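Local coordinates for protein thymidylate kinase (Ehrlichia chaffeensis, PDB 3LD9) that probably catalyses the ATP-dependent phosphorylation of dTMP to dTDP, a step in both de novo and salvage routes to dTTP, at residues A[57-62]-A[93-98]. Sequence-based numbering, arbitrary orientation.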
loop_
_atom_site.group_PDB
_atom_site.type_symbol
_atom_site.label_atom_id
_atom_site.label_comp_id
_atom_site.label_asym_id
_atom_site.label_seq_id
_atom_site.Cartn_x
_atom_site.Cartn_y
_atom_site.Cartn_z
ATOM N N THR A 57 -1.453 -13.696 9.054
ATOM C CA THR A 57 -0.471 -12.838 8.424
ATOM C C THR A 57 0.938 -13.409 8.676
ATOM O O THR A 57 1.084 -14.469 9.276
ATOM C CB THR A 57 -0.678 -11.404 8.940
ATOM O OG1 THR A 57 0.051 -10.466 8.133
ATOM C CG2 THR A 57 -0.318 -11.269 10.450
ATOM N N ARG A 58 1.965 -12.731 8.180
ATOM C CA ARG A 58 3.305 -13.212 8.274
ATOM C C ARG A 58 4.315 -12.064 8.082
ATOM O O ARG A 58 4.010 -11.037 7.463
ATOM C CB ARG A 58 3.540 -14.265 7.183
ATOM C CG ARG A 58 3.647 -13.640 5.792
ATOM C CD ARG A 58 3.771 -14.675 4.691
ATOM N NE ARG A 58 4.213 -14.021 3.447
ATOM C CZ ARG A 58 4.818 -14.624 2.418
ATOM N NH1 ARG A 58 5.083 -15.930 2.446
ATOM N NH2 ARG A 58 5.158 -13.908 1.347
ATOM N N GLU A 59 5.520 -12.275 8.567
ATOM C CA GLU A 59 6.626 -11.377 8.315
ATOM C C GLU A 59 7.815 -12.216 7.815
ATOM O O GLU A 59 7.899 -13.396 8.116
ATOM C CB GLU A 59 7.031 -10.623 9.597
ATOM C CG GLU A 59 5.913 -9.759 10.186
ATOM C CD GLU A 59 6.418 -8.705 11.149
ATOM O OE1 GLU A 59 5.643 -7.781 11.423
ATOM O OE2 GLU A 59 7.562 -8.807 11.657
ATOM N N PRO A 60 8.725 -11.602 7.051
ATOM C CA PRO A 60 8.554 -10.250 6.511
ATOM C C PRO A 60 7.493 -10.276 5.418
ATOM O O PRO A 60 7.524 -11.138 4.577
ATOM C CB PRO A 60 9.913 -9.918 5.944
ATOM C CG PRO A 60 10.579 -11.214 5.668
ATOM C CD PRO A 60 10.006 -12.215 6.660
ATOM N N GLY A 61 6.513 -9.390 5.517
ATOM C CA GLY A 61 5.383 -9.335 4.613
ATOM C C GLY A 61 4.185 -8.684 5.298
ATOM O O GLY A 61 4.338 -7.850 6.197
ATOM N N GLY A 62 2.980 -9.062 4.882
ATOM C CA GLY A 62 1.804 -8.559 5.550
ATOM C C GLY A 62 1.081 -7.429 4.864
ATOM O O GLY A 62 -0.107 -7.277 5.071
ATOM N N ARG A 93 7.063 -2.235 11.430
ATOM C CA ARG A 93 6.304 -1.022 11.737
ATOM C C ARG A 93 5.101 -0.879 10.818
ATOM O O ARG A 93 3.980 -0.685 11.281
ATOM C CB ARG A 93 7.187 0.239 11.659
ATOM C CG ARG A 93 6.478 1.551 11.995
ATOM C CD ARG A 93 5.857 1.527 13.373
ATOM N NE ARG A 93 5.091 2.742 13.600
ATOM C CZ ARG A 93 4.311 2.941 14.667
ATOM N NH1 ARG A 93 4.176 2.019 15.593
ATOM N NH2 ARG A 93 3.662 4.072 14.816
ATOM N N GLU A 94 5.333 -0.982 9.522
ATOM C CA GLU A 94 4.239 -0.926 8.552
ATOM C C GLU A 94 3.141 -1.960 8.838
ATOM O O GLU A 94 1.930 -1.650 8.833
ATOM C CB GLU A 94 4.768 -1.156 7.132
ATOM C CG GLU A 94 5.228 0.090 6.364
ATOM C CD GLU A 94 4.177 1.182 6.252
ATOM O OE1 GLU A 94 4.238 2.150 7.057
ATOM O OE2 GLU A 94 3.290 1.074 5.364
ATOM N N HIS A 95 3.579 -3.185 9.065
ATOM C CA HIS A 95 2.691 -4.305 9.295
ATOM C C HIS A 95 1.902 -4.126 10.583
ATOM O O HIS A 95 0.701 -4.389 10.640
ATOM C CB HIS A 95 3.522 -5.560 9.360
ATOM C CG HIS A 95 2.740 -6.832 9.423
ATOM N ND1 HIS A 95 3.227 -7.953 10.045
ATOM C CD2 HIS A 95 1.541 -7.177 8.911
ATOM C CE1 HIS A 95 2.366 -8.943 9.899
ATOM N NE2 HIS A 95 1.326 -8.498 9.217
ATOM N N PHE A 96 2.587 -3.678 11.624
ATOM C CA PHE A 96 1.923 -3.478 12.884
ATOM C C PHE A 96 0.848 -2.407 12.790
ATOM O O PHE A 96 -0.267 -2.614 13.284
ATOM C CB PHE A 96 2.899 -3.104 13.976
ATOM C CG PHE A 96 2.251 -2.987 15.303
ATOM C CD1 PHE A 96 1.847 -4.122 15.980
ATOM C CD2 PHE A 96 2.017 -1.764 15.868
ATOM C CE1 PHE A 96 1.223 -4.038 17.207
ATOM C CE2 PHE A 96 1.376 -1.664 17.092
ATOM C CZ PHE A 96 0.991 -2.817 17.773
ATOM N N VAL A 97 1.186 -1.274 12.186
ATOM C CA VAL A 97 0.261 -0.150 12.132
ATOM C C VAL A 97 -0.914 -0.413 11.165
ATOM O O VAL A 97 -2.041 -0.063 11.459
ATOM C CB VAL A 97 0.992 1.186 11.779
ATOM C CG1 VAL A 97 -0.034 2.315 11.592
ATOM C CG2 VAL A 97 1.959 1.581 12.904
ATOM N N LYS A 98 -0.653 -1.066 10.031
ATOM C CA LYS A 98 -1.693 -1.260 9.039
ATOM C C LYS A 98 -2.566 -2.480 9.292
ATOM O O LYS A 98 -3.762 -2.405 9.077
ATOM C CB LYS A 98 -1.088 -1.222 7.617
ATOM C CG LYS A 98 -0.600 0.252 7.301
ATOM C CD LYS A 98 0.094 0.426 5.959
ATOM C CE LYS A 98 0.282 1.920 5.575
ATOM N NZ LYS A 98 1.416 2.608 6.270
#
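Leaving strand 54-58, the chain at 57-62 bends past the 93-98 segment of helix 81-105, the backbones coming closest where the CA atoms of Gly-62 and His-95 lie 5.7 Å apart; a cis peptide before Pro-60 forms part of this bend. With CG anti to the backbone N (chi1 -173°), His-95 carries its imidazole toward 57-62, and both ring nitrogens are engaged. ND1 donates to Glu-59 OE1 at 2.8 Å, nearly straight at 169° and within the ring plane; OE1 accepts with its anti lone pair, and the carboxylate plane is turned 48° from the ring. NE2 of His-95 forms a short hydrogen bond of 2.6 Å with Thr-57 OG1, in which either partner may be the donor. The threonine comes from the direction opposite to the histidine, and its CG2 packs 3.4 Å from NE2 of the ring. Together the two bonds fix the rotation of the imidazole. Gly-61 O lies above one face, offset toward the rim and 3.7 Å from His-95 CG, while Gly-62 CA approaches His-95 CD2 obliquely at 3.6 Å. A salt bridge from Glu-59 OE2 to Arg-92 holds the carboxylate with OE1 directed at ND1, whereas Arg-58, paired with Glu-67, points away from the helix and lies near the predicted ATP site, its side chain about 7 Å from that of Thr-35. The buried contact thus ties the end of an outermost strand of the parallel sheet, ordered 2-3-1-4-5 as in P-loop kinases of this family, to helix 81-105, which also meets a second subunit. Strand 109-113 lies alongside, with Cys-112 against Thr-57, Glu-59 and His-95, and Asn-66 of helix 64-74 bonds Gly-61 O and touches the histidine.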